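Local atomic coordinates of colicin-D (Escherichia coli, PDB entry 5ZNM), a protein that kills Escherichia coli and closely related bacteria by inhibiting protein synthesis, its C-terminal domain being a ribonuclease that attacks tRNA. Residues Ala16-Lys21 / Ile142-Thr147; Asn39-Glu44 / Thr189-Asp194; Arg207-Asn212 / Val279-Pro284; Phe305-Thr310 / Arg321-Glu326; Ser345-Asn350 / Val356-Ser361. All blocks are in the same frame, centred on the assembly; numbering follows the deposited sequence.

Contact 1: residues Ala16-Lys21 / Ile142-Thr147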
# COMPACT_ATOMS: atom_id res chain seq x y z
N ALA A 16 -0.34 27.18 -7.06
CA ALA A 16 0.42 28.13 -6.26
C ALA A 16 -0.41 28.69 -5.12
O ALA A 16 0.09 28.87 -4.00
CB ALA A 16 0.94 29.27 -7.14
N GLU A 17 -1.70 28.99 -5.38
CA GLU A 17 -2.56 29.53 -4.33
C GLU A 17 -2.84 28.50 -3.23
O GLU A 17 -2.84 28.84 -2.04
CB GLU A 17 -3.87 30.03 -4.94
CG GLU A 17 -3.70 31.32 -5.70
CD GLU A 17 -5.00 31.81 -6.33
OE1 GLU A 17 -5.92 30.99 -6.52
OE2 GLU A 17 -5.08 33.02 -6.63
N LEU A 18 -3.10 27.25 -3.61
CA LEU A 18 -3.31 26.19 -2.61
C LEU A 18 -2.04 25.94 -1.82
O LEU A 18 -2.08 25.80 -0.59
CB LEU A 18 -3.76 24.89 -3.28
CG LEU A 18 -5.21 24.77 -3.70
CD1 LEU A 18 -5.40 23.59 -4.64
CD2 LEU A 18 -6.09 24.63 -2.48
N PHE A 19 -0.91 25.84 -2.52
CA PHE A 19 0.36 25.61 -1.85
C PHE A 19 0.67 26.74 -0.89
O PHE A 19 1.17 26.51 0.22
CB PHE A 19 1.50 25.47 -2.85
CG PHE A 19 1.62 24.09 -3.48
CD1 PHE A 19 0.54 23.21 -3.55
CD2 PHE A 19 2.84 23.69 -4.02
CE1 PHE A 19 0.68 21.97 -4.13
CE2 PHE A 19 2.98 22.44 -4.62
CZ PHE A 19 1.91 21.57 -4.66
N SER A 20 0.37 27.98 -1.28
CA SER A 20 0.64 29.12 -0.41
C SER A 20 -0.13 29.02 0.90
O SER A 20 0.43 29.18 1.98
CB SER A 20 0.31 30.44 -1.11
OG SER A 20 0.57 31.51 -0.22
N LYS A 21 -1.44 28.75 0.81
CA LYS A 21 -2.24 28.62 2.03
C LYS A 21 -1.79 27.45 2.88
O LYS A 21 -1.89 27.51 4.12
CB LYS A 21 -3.72 28.47 1.69
CG LYS A 21 -4.32 29.64 0.94
CD LYS A 21 -5.80 29.39 0.74
CE LYS A 21 -6.20 29.60 -0.72
NZ LYS A 21 -7.68 29.64 -0.88
N ILE A 142 -11.27 19.85 6.03
CA ILE A 142 -10.10 20.59 6.52
C ILE A 142 -9.57 21.46 5.39
O ILE A 142 -9.21 20.96 4.33
CB ILE A 142 -9.02 19.62 7.03
CG1 ILE A 142 -9.58 18.76 8.17
CG2 ILE A 142 -7.76 20.40 7.43
CD1 ILE A 142 -8.63 17.68 8.69
N GLU A 143 -9.49 22.81 5.64
CA GLU A 143 -9.07 23.72 4.57
C GLU A 143 -7.68 24.31 4.83
O GLU A 143 -7.35 24.67 5.96
CB GLU A 143 -10.05 24.87 4.39
CG GLU A 143 -11.51 24.54 4.57
CD GLU A 143 -12.38 25.79 4.52
OE1 GLU A 143 -13.06 26.09 5.53
OE2 GLU A 143 -12.35 26.48 3.48
N PRO A 144 -6.86 24.44 3.79
CA PRO A 144 -5.54 25.06 3.96
C PRO A 144 -5.67 26.51 4.39
O PRO A 144 -6.56 27.23 3.92
CB PRO A 144 -4.88 24.93 2.58
CG PRO A 144 -5.98 24.61 1.64
CD PRO A 144 -7.07 23.93 2.42
N GLY A 145 -4.78 26.93 5.29
CA GLY A 145 -4.83 28.23 5.91
C GLY A 145 -5.20 28.18 7.38
O GLY A 145 -4.85 29.09 8.13
N ALA A 146 -5.90 27.13 7.79
CA ALA A 146 -6.20 26.96 9.21
C ALA A 146 -4.91 26.79 10.01
O ALA A 146 -3.94 26.19 9.55
CB ALA A 146 -7.11 25.74 9.42
N THR A 147 -4.91 27.33 11.22
CA THR A 147 -3.80 27.15 12.15
C THR A 147 -4.05 26.02 13.14
O THR A 147 -3.12 25.62 13.84
CB THR A 147 -3.54 28.45 12.90
OG1 THR A 147 -4.75 28.83 13.55
CG2 THR A 147 -3.14 29.54 11.92
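P144 lies against K21 and L18 of helix 3-22, and its ring makes the side-chain packing. The tight part is at the base of the lysine: K21 CB stands 3.8 Å from P144 CB, and it is equally near the proline carbonyl, P144 O. One turn back on the helix, L18 crosses the proline ring at a slant and brings CD2 to 4.1 Å from P144 CG, so the ring is touched at two corners by residues three apart on the same helical face. The backbones also come close here. G145 CA faces K21 O at 3.5 Å in a C-H...O contact, while G145 N, 3.2 Å from the same oxygen, is too badly angled to count as a hydrogen bond. G145 belongs to the type II turn E143-A146, and its positive phi of 110° suits a glycine.

The loose side is the far end of K21. With chi3 turned to -129° the chain bends, and the ammonium group leads away from the loop; K21 and G145 are exposed to solvent. This is surface packing that joins the long N-terminal helix to the loop between strands 126-131 and 148-150. P144 also touches W265 of strand 262-267, F19 reaches P267 and V274, and G224 and N225 of the second subunit pack on L18 and P144 respectively.

Contact 2: residues Asn39-Glu44 / Thr189-Asp194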
# COMPACT_ATOMS: atom_id res chain seq x y z
N ASN A 39 20.87 12.59 2.02
CA ASN A 39 20.97 11.21 2.50
C ASN A 39 21.77 11.13 3.79
O ASN A 39 21.41 10.36 4.69
CB ASN A 39 21.57 10.31 1.43
CG ASN A 39 20.59 9.98 0.33
OD1 ASN A 39 19.37 10.14 0.48
ND2 ASN A 39 21.11 9.51 -0.79
N SER A 40 22.86 11.90 3.91
CA SER A 40 23.58 12.00 5.18
C SER A 40 22.63 12.35 6.32
O SER A 40 22.65 11.72 7.39
CB SER A 40 24.68 13.07 5.11
OG SER A 40 25.84 12.62 4.43
N VAL A 41 21.81 13.38 6.11
CA VAL A 41 20.99 13.92 7.19
C VAL A 41 19.89 12.94 7.59
O VAL A 41 19.55 12.82 8.77
CB VAL A 41 20.44 15.30 6.76
CG1 VAL A 41 19.25 15.68 7.57
CG2 VAL A 41 21.53 16.35 6.91
N MET A 42 19.32 12.22 6.63
CA MET A 42 18.26 11.27 6.97
C MET A 42 18.79 9.99 7.60
O MET A 42 18.01 9.24 8.20
CB MET A 42 17.43 10.91 5.74
CG MET A 42 16.47 12.00 5.31
SD MET A 42 15.36 11.42 4.03
CE MET A 42 16.53 11.03 2.74
N ASN A 43 20.08 9.72 7.47
CA ASN A 43 20.68 8.52 8.04
C ASN A 43 21.33 8.76 9.39
O ASN A 43 21.98 7.86 9.92
CB ASN A 43 21.69 7.92 7.06
CG ASN A 43 21.02 7.07 6.01
OD1 ASN A 43 20.79 5.88 6.22
ND2 ASN A 43 20.68 7.68 4.87
N GLU A 44 21.16 9.95 9.98
CA GLU A 44 21.55 10.13 11.37
C GLU A 44 20.72 9.20 12.26
O GLU A 44 19.59 8.83 11.93
CB GLU A 44 21.37 11.59 11.80
CG GLU A 44 22.34 12.58 11.15
CD GLU A 44 23.55 12.89 12.03
OE1 GLU A 44 23.38 13.01 13.27
OE2 GLU A 44 24.66 13.03 11.49
N THR A 189 17.53 24.68 1.66
CA THR A 189 18.05 24.82 0.31
C THR A 189 19.33 24.03 0.10
O THR A 189 19.70 23.76 -1.04
CB THR A 189 18.26 26.30 -0.04
OG1 THR A 189 19.08 26.93 0.96
CG2 THR A 189 16.93 27.05 -0.09
N ALA A 190 20.02 23.65 1.18
CA ALA A 190 21.25 22.88 1.01
C ALA A 190 20.97 21.41 0.73
O ALA A 190 21.73 20.77 -0.01
CB ALA A 190 22.12 23.01 2.26
N THR A 191 19.90 20.85 1.29
CA THR A 191 19.60 19.43 1.12
C THR A 191 18.42 19.16 0.21
O THR A 191 18.29 18.03 -0.26
CB THR A 191 19.29 18.76 2.46
OG1 THR A 191 18.12 19.37 3.04
CG2 THR A 191 20.47 18.86 3.43
N GLY A 192 17.53 20.13 0.01
CA GLY A 192 16.28 19.83 -0.66
C GLY A 192 15.28 19.08 0.19
O GLY A 192 14.28 18.59 -0.35
N LEU A 193 15.52 18.94 1.50
CA LEU A 193 14.57 18.36 2.44
C LEU A 193 13.80 19.47 3.15
O LEU A 193 14.20 20.63 3.16
CB LEU A 193 15.28 17.50 3.50
CG LEU A 193 16.11 16.31 3.01
CD1 LEU A 193 16.88 15.69 4.18
CD2 LEU A 193 15.23 15.27 2.30
N ASP A 194 12.69 19.09 3.77
CA ASP A 194 11.95 20.02 4.60
C ASP A 194 12.13 19.65 6.06
O ASP A 194 12.52 18.53 6.40
CB ASP A 194 10.46 20.04 4.24
CG ASP A 194 10.23 20.55 2.83
OD1 ASP A 194 10.64 21.70 2.53
OD2 ASP A 194 9.66 19.79 2.03
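L193 carries the apolar contact, setting its CD1 methyl against two residues at the end of helix 32-42. That methyl is 3.9 Å from M42 CG and 4.1 Å from V41 CG1. The valine and leucine side chains run past each other in opposite directions, whereas the methionine lies askew to the leucine. It touches through CG, which chi1 of -75° sets beside the backbone N of M42. T191 adds a looser touch, its CG2 methyl 4.4 Å from V41 CG2.

The contact fastens the C-terminal end of this helix to the loop leading into strand 194-198, in the central part of the colicin, where L210 of the adjoining strand 207-212 packs on both V41 and M42.

Polar bonds act within each segment. T191 OG1 accepts from L193 N at 3.1 Å, an ST turn that ties the loop together just before the leucine. Where the helix ends, N43 folds back so that ND2 gives a nearly straight bond (172°) to N39 O at 2.8 Å. The acceptor lies in the plane of the N43 amide.

Contact 3: residues Arg207-Asn212 / Val279-Pro284; sequences RTILVN and VMLNDP
I209 holds CG1 beside its backbone N (chi1 -63°) and then stays extended at chi2, which sends CD1 out toward L281. L281 answers with a less usual pair of torsions, chi1 -93° and chi2 78°, that spreads its two methyls toward different partners. CD1 meets I209 CD1 tip to tip at 4.1 Å. CD2 lies 4.2 Å from R207 CG, where the arginine and leucine chains cross.

R207 therefore contributes its aliphatic root to the apolar contact, while its charged end goes elsewhere. The chain bends sharply at chi2, and the guanidinium lies along its own strand, toward the next residue, where NH1 gives a hydrogen bond to T208 O at 2.9 Å in the plane of that carbonyl. The remaining grip comes from outside: NE forms a salt bridge with E125, and NH2 bonds to G46 O. These bonds restrict the guanidinium's rotation and probably help fix the course of the chain.

The strands come no nearer than 10.1 Å between R207 CA and L281 CA, a separation that belongs to facing layers and excludes backbone pairing. L198, L50 and F262 fill in around the same side chains. This is sheet-on-sheet packing in a hydrophobic core: strand 207-212 of a mixed sheet faces strand 274-281 of an antiparallel sheet in the central domain.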
# COMPACT_ATOMS: atom_id res chain seq x y z
N ARG A 207 11.81 18.94 19.01
CA ARG A 207 11.95 17.76 18.16
C ARG A 207 11.97 18.19 16.70
O ARG A 207 11.03 18.84 16.23
CB ARG A 207 10.81 16.78 18.41
CG ARG A 207 11.15 15.28 18.30
CD ARG A 207 12.40 14.98 17.50
NE ARG A 207 12.86 13.61 17.72
CZ ARG A 207 13.63 12.93 16.87
NH1 ARG A 207 14.02 13.48 15.72
NH2 ARG A 207 14.02 11.70 17.17
N THR A 208 13.02 17.81 16.00
CA THR A 208 13.12 18.00 14.56
C THR A 208 12.57 16.78 13.81
O THR A 208 12.95 15.65 14.10
CB THR A 208 14.58 18.21 14.18
OG1 THR A 208 15.04 19.45 14.74
CG2 THR A 208 14.72 18.21 12.67
N ILE A 209 11.67 17.02 12.85
CA ILE A 209 11.17 15.96 11.97
C ILE A 209 11.56 16.33 10.55
O ILE A 209 11.30 17.46 10.13
CB ILE A 209 9.65 15.78 12.09
CG1 ILE A 209 9.28 15.35 13.51
CG2 ILE A 209 9.13 14.76 11.06
CD1 ILE A 209 7.87 15.71 13.87
N LEU A 210 12.22 15.42 9.86
CA LEU A 210 12.62 15.64 8.47
C LEU A 210 11.47 15.26 7.55
O LEU A 210 10.68 14.37 7.85
CB LEU A 210 13.86 14.82 8.13
CG LEU A 210 15.10 15.13 8.96
CD1 LEU A 210 16.23 14.17 8.63
CD2 LEU A 210 15.54 16.57 8.74
N VAL A 211 11.38 15.94 6.41
CA VAL A 211 10.39 15.57 5.40
C VAL A 211 11.11 15.35 4.09
O VAL A 211 11.81 16.25 3.61
CB VAL A 211 9.29 16.63 5.24
CG1 VAL A 211 8.25 16.17 4.24
CG2 VAL A 211 8.61 16.92 6.57
N ASN A 212 10.98 14.15 3.52
CA ASN A 212 11.47 13.89 2.18
C ASN A 212 10.35 14.31 1.21
O ASN A 212 9.33 13.63 1.16
CB ASN A 212 11.83 12.42 2.00
CG ASN A 212 12.46 12.12 0.65
OD1 ASN A 212 12.41 12.93 -0.29
ND2 ASN A 212 13.03 10.93 0.54
N VAL A 279 -0.25 13.61 12.27
CA VAL A 279 1.00 12.97 12.67
C VAL A 279 1.01 12.85 14.19
O VAL A 279 0.64 13.79 14.90
CB VAL A 279 2.21 13.77 12.17
CG1 VAL A 279 3.50 13.08 12.56
CG2 VAL A 279 2.13 13.95 10.64
N MET A 280 1.39 11.67 14.69
CA MET A 280 1.37 11.37 16.12
C MET A 280 2.74 10.85 16.53
O MET A 280 3.33 10.03 15.82
CB MET A 280 0.30 10.31 16.47
CG MET A 280 -1.13 10.71 16.17
SD MET A 280 -2.18 9.30 15.76
CE MET A 280 -2.11 9.25 13.97
N LEU A 281 3.23 11.31 17.67
CA LEU A 281 4.54 10.92 18.15
C LEU A 281 4.40 10.15 19.46
O LEU A 281 3.35 10.13 20.10
CB LEU A 281 5.47 12.13 18.34
CG LEU A 281 6.36 12.47 17.14
CD1 LEU A 281 5.57 13.19 16.09
CD2 LEU A 281 7.57 13.30 17.55
N ASN A 282 5.47 9.45 19.82
CA ASN A 282 5.47 8.75 21.10
C ASN A 282 5.40 9.74 22.25
O ASN A 282 5.94 10.86 22.19
CB ASN A 282 6.73 7.88 21.26
CG ASN A 282 8.01 8.69 21.16
OD1 ASN A 282 8.45 9.03 20.06
ND2 ASN A 282 8.61 9.00 22.32
N ASP A 283 4.73 9.32 23.32
CA ASP A 283 4.86 9.98 24.61
C ASP A 283 6.33 10.16 24.96
O ASP A 283 7.12 9.23 24.78
CB ASP A 283 4.15 9.14 25.68
CG ASP A 283 4.00 9.86 27.01
OD1 ASP A 283 5.03 10.19 27.65
OD2 ASP A 283 2.85 10.06 27.44
N PRO A 284 6.75 11.33 25.47
CA PRO A 284 8.17 11.51 25.83
C PRO A 284 8.68 10.43 26.77
O PRO A 284 9.88 10.12 26.75
CB PRO A 284 8.18 12.88 26.52
CG PRO A 284 7.01 13.59 25.99
CD PRO A 284 5.97 12.56 25.69

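Contact 4: residues Phe305-Thr310 / Arg321-Glu326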
# COMPACT_ATOMS: atom_id res chain seq x y z
N PHE A 305 16.82 7.20 44.37
CA PHE A 305 17.48 8.08 43.42
C PHE A 305 17.29 9.56 43.78
O PHE A 305 17.42 10.43 42.91
CB PHE A 305 17.00 7.77 41.99
CG PHE A 305 17.40 6.39 41.52
CD1 PHE A 305 16.68 5.26 41.90
CD2 PHE A 305 18.49 6.22 40.67
CE1 PHE A 305 17.05 3.99 41.48
CE2 PHE A 305 18.87 4.96 40.23
CZ PHE A 305 18.15 3.84 40.63
N GLY A 306 16.99 9.85 45.04
CA GLY A 306 16.97 11.23 45.50
C GLY A 306 15.70 12.00 45.24
O GLY A 306 15.72 13.23 45.28
N ILE A 307 14.59 11.32 44.95
CA ILE A 307 13.33 11.97 44.62
C ILE A 307 12.40 11.86 45.81
O ILE A 307 12.02 10.75 46.20
CB ILE A 307 12.70 11.36 43.36
CG1 ILE A 307 13.58 11.67 42.16
CG2 ILE A 307 11.29 11.88 43.17
CD1 ILE A 307 13.29 10.80 40.95
N SER A 308 12.01 13.01 46.38
CA SER A 308 11.19 13.01 47.59
C SER A 308 9.70 12.92 47.30
O SER A 308 8.96 12.49 48.18
CB SER A 308 11.44 14.28 48.42
OG SER A 308 10.97 15.42 47.75
N ASP A 309 9.26 13.30 46.10
CA ASP A 309 7.84 13.37 45.80
C ASP A 309 7.17 12.02 45.98
O ASP A 309 7.68 11.00 45.52
CB ASP A 309 7.61 13.86 44.36
CG ASP A 309 8.28 15.20 44.08
OD1 ASP A 309 9.52 15.28 44.13
OD2 ASP A 309 7.55 16.17 43.80
N THR A 310 6.00 12.02 46.62
CA THR A 310 5.25 10.78 46.73
C THR A 310 4.13 10.67 45.69
O THR A 310 3.73 9.55 45.36
CB THR A 310 4.68 10.62 48.15
OG1 THR A 310 3.90 11.76 48.49
CG2 THR A 310 5.82 10.48 49.17
N ARG A 321 12.52 9.11 35.49
CA ARG A 321 13.18 8.80 34.22
C ARG A 321 14.52 9.53 34.10
O ARG A 321 15.55 8.92 33.76
CB ARG A 321 12.25 9.17 33.05
CG ARG A 321 12.61 8.62 31.67
CD ARG A 321 13.74 9.39 30.97
NE ARG A 321 13.53 10.85 30.91
CZ ARG A 321 12.79 11.48 29.99
NH1 ARG A 321 12.68 12.81 30.02
NH2 ARG A 321 12.18 10.78 29.03
N ASP A 322 14.52 10.83 34.38
CA ASP A 322 15.75 11.62 34.29
C ASP A 322 16.79 11.14 35.30
O ASP A 322 17.98 11.06 34.98
CB ASP A 322 15.43 13.11 34.48
CG ASP A 322 14.67 13.73 33.27
OD1 ASP A 322 14.60 13.10 32.19
OD2 ASP A 322 14.11 14.84 33.41
N ALA A 323 16.36 10.78 36.52
CA ALA A 323 17.32 10.29 37.51
C ALA A 323 17.98 9.00 37.04
O ALA A 323 19.19 8.81 37.21
CB ALA A 323 16.64 10.08 38.86
N ILE A 324 17.21 8.09 36.44
CA ILE A 324 17.80 6.88 35.90
C ILE A 324 18.79 7.22 34.79
O ILE A 324 19.88 6.64 34.72
CB ILE A 324 16.69 5.92 35.43
CG1 ILE A 324 15.84 5.51 36.64
CG2 ILE A 324 17.27 4.69 34.69
CD1 ILE A 324 14.43 5.10 36.29
N GLU A 325 18.44 8.17 33.92
CA GLU A 325 19.38 8.57 32.86
C GLU A 325 20.64 9.20 33.44
O GLU A 325 21.74 8.96 32.92
CB GLU A 325 18.70 9.53 31.88
CG GLU A 325 17.79 8.82 30.90
CD GLU A 325 18.56 8.02 29.86
OE1 GLU A 325 19.41 8.60 29.15
OE2 GLU A 325 18.34 6.80 29.76
N GLU A 326 20.52 10.03 34.49
CA GLU A 326 21.71 10.62 35.11
C GLU A 326 22.63 9.54 35.69
O GLU A 326 23.86 9.65 35.60
CB GLU A 326 21.30 11.62 36.20
CG GLU A 326 20.66 12.92 35.66
CD GLU A 326 20.14 13.87 36.75
OE1 GLU A 326 20.45 13.65 37.95
OE2 GLU A 326 19.39 14.82 36.41
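F305 meets helix 314-329 at A323, and the contact begins at the first atom of its side chain. F305 CB lies 3.9 Å from A323 CB. From there chi1 (-65°) sets CG beside the backbone N, and the ring travels on past the helix, with A323 O standing oblique to it. At the far end CZ leaves the helical segment behind and packs on V357 of strand 355-359; F320, one turn earlier on the helix, also touches the phenylalanine.

I307, two residues along the loop, closes on the same alanine methyl, with CD1 at 4.0 Å from A323 CB.

On the helix, R321 grips its neighbour D322 side-on: NE and NH1 both bond to D322 OD1, NE at 2.8 Å. The two nitrogens approach that oxygen from the same face of the carboxylate, and NH1 has a second partner in G203 O.

All of this belongs to the C-terminal tRNase domain. Among F305, I307 and A323 the chemistry is wholly apolar, so their meeting rests on carbon packing; charge ties the same loop to the helix close by, where D309 OD1 forms a salt bridge with K319 NZ.

Contact 5: residues Ser345-Asn350 / Val356-Ser361; sequences SKVYFN and VVIIKS
Y348 lies across I359 at about a right angle, on one face of the antiparallel beta hairpin formed by strands 346-349 and 355-359 in the tRNase domain. The tyrosine presents its edge: CE2 is 3.6 Å from I359 CG1, which sits near the plane of the ring. Chi1 of -66° places the ring beside its own backbone N and beside the diagonal neighbour I359, although the direct partner of Y348 in the pairing is V357.

V347, F349, V356 and I358 occupy the other face. There V356 is wedged between two neighbours, both set obliquely to it. Its CG1 meets the edge of the F349 ring at CD1, 3.7 Å away, and V347 CG1 comes to 3.8 Å from V356 CB. Y381 and L382 of helix 376-384 cover this side, whereas L328 and I324 of helix 314-329 lie against Y348 and V357 respectively.

Two hydrogen-bonded pairs, K346 with I359 and Y348 with V357, hold the strands together. Y348 O, which accepts from V357 N, is also bonded by H327 NE2. The straightest of the four cross-strand bonds runs from I359 N to K346 O, 2.9 Å long with 177° at the hydrogen.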
# COMPACT_ATOMS: atom_id res chain seq x y z
N SER A 345 20.07 -9.92 31.36
CA SER A 345 20.03 -8.54 31.81
C SER A 345 21.43 -8.07 32.20
O SER A 345 22.31 -8.86 32.53
CB SER A 345 19.07 -8.40 33.00
OG SER A 345 19.53 -9.18 34.08
N LYS A 346 21.63 -6.76 32.15
CA LYS A 346 22.87 -6.15 32.60
C LYS A 346 22.54 -5.21 33.75
O LYS A 346 21.50 -4.55 33.74
CB LYS A 346 23.54 -5.37 31.47
CG LYS A 346 23.96 -6.24 30.30
CD LYS A 346 24.65 -5.39 29.24
CE LYS A 346 24.99 -6.22 28.02
NZ LYS A 346 26.14 -7.12 28.30
N VAL A 347 23.43 -5.16 34.75
CA VAL A 347 23.25 -4.30 35.92
C VAL A 347 24.30 -3.19 35.85
O VAL A 347 25.48 -3.47 35.61
CB VAL A 347 23.36 -5.09 37.24
CG1 VAL A 347 23.21 -4.16 38.41
CG2 VAL A 347 22.29 -6.21 37.32
N TYR A 348 23.87 -1.95 36.08
CA TYR A 348 24.74 -0.78 36.03
C TYR A 348 24.83 -0.19 37.43
O TYR A 348 23.82 0.23 37.99
CB TYR A 348 24.23 0.25 35.01
CG TYR A 348 24.33 -0.33 33.62
CD1 TYR A 348 25.54 -0.35 32.94
CD2 TYR A 348 23.23 -0.92 33.02
CE1 TYR A 348 25.64 -0.93 31.68
CE2 TYR A 348 23.31 -1.48 31.77
CZ TYR A 348 24.52 -1.49 31.11
OH TYR A 348 24.60 -2.06 29.86
N PHE A 349 26.03 -0.22 37.99
CA PHE A 349 26.27 0.09 39.40
C PHE A 349 27.04 1.39 39.52
O PHE A 349 27.97 1.64 38.75
CB PHE A 349 27.05 -1.05 40.06
CG PHE A 349 27.47 -0.77 41.48
CD1 PHE A 349 26.53 -0.67 42.49
CD2 PHE A 349 28.81 -0.63 41.80
CE1 PHE A 349 26.93 -0.45 43.82
CE2 PHE A 349 29.22 -0.39 43.13
CZ PHE A 349 28.27 -0.31 44.13
N ASN A 350 26.66 2.23 40.50
CA ASN A 350 27.46 3.41 40.81
C ASN A 350 28.09 3.24 42.18
O ASN A 350 27.37 3.06 43.17
CB ASN A 350 26.60 4.68 40.78
CG ASN A 350 27.43 5.93 40.96
OD1 ASN A 350 27.80 6.28 42.08
ND2 ASN A 350 27.74 6.60 39.86
N VAL A 356 21.92 0.62 41.83
CA VAL A 356 21.94 -0.23 40.65
C VAL A 356 20.73 0.10 39.79
O VAL A 356 19.67 0.48 40.31
CB VAL A 356 21.91 -1.73 41.01
CG1 VAL A 356 23.22 -2.14 41.68
CG2 VAL A 356 20.73 -2.02 41.94
N VAL A 357 20.89 -0.06 38.48
CA VAL A 357 19.78 -0.01 37.53
C VAL A 357 19.88 -1.25 36.65
O VAL A 357 20.97 -1.57 36.16
CB VAL A 357 19.80 1.27 36.67
CG1 VAL A 357 18.84 1.14 35.46
CG2 VAL A 357 19.45 2.52 37.54
N ILE A 358 18.76 -1.97 36.49
CA ILE A 358 18.70 -3.20 35.70
C ILE A 358 18.14 -2.91 34.32
O ILE A 358 17.03 -2.37 34.20
CB ILE A 358 17.84 -4.28 36.39
CG1 ILE A 358 18.27 -4.52 37.84
CG2 ILE A 358 17.85 -5.61 35.53
CD1 ILE A 358 17.17 -5.23 38.65
N ILE A 359 18.86 -3.34 33.29
CA ILE A 359 18.43 -3.22 31.90
C ILE A 359 18.25 -4.63 31.35
O ILE A 359 19.18 -5.44 31.40
CB ILE A 359 19.45 -2.43 31.05
CG1 ILE A 359 19.75 -1.08 31.69
CG2 ILE A 359 18.93 -2.25 29.63
CD1 ILE A 359 18.55 -0.15 31.73
N LYS A 360 17.07 -4.93 30.82
CA LYS A 360 16.84 -6.23 30.20
C LYS A 360 17.67 -6.39 28.92
O LYS A 360 18.18 -5.42 28.35
CB LYS A 360 15.37 -6.44 29.87
CG LYS A 360 14.44 -6.61 31.06
CD LYS A 360 13.04 -6.18 30.62
CE LYS A 360 11.96 -7.08 31.18
NZ LYS A 360 10.81 -7.13 30.24
N SER A 361 17.76 -7.63 28.46
CA SER A 361 18.55 -7.90 27.26
C SER A 361 18.01 -7.15 26.05
O SER A 361 18.78 -6.80 25.15
CB SER A 361 18.59 -9.40 27.00
OG SER A 361 17.28 -9.90 26.94

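Overall arrangement
Contacts 1, 2 and 3 lie in the part that precedes the tRNase domain, contacts 4 and 5 within it. Contacts 2 and 3 share a border: D194 O and V211 N are 2.8 Å apart, a probable hydrogen bond between neighbouring strands, and V41 CG1 packs 3.5 Å from L210 CD1. Contact 1 stands apart, its centre about 22 Å from that of contact 3. The two regions approach where P284 O of contact 3 packs 3.3 Å from R321 NH2 of contact 4. I324 CG2 lies 4.0 Å from V357 CG1, joining contacts 4 and 5. A glycerol beside T191 (contact 2) and a sulfate about 6 Å from the K360 side chain (contact 5) probably come from the crystallisation liquor.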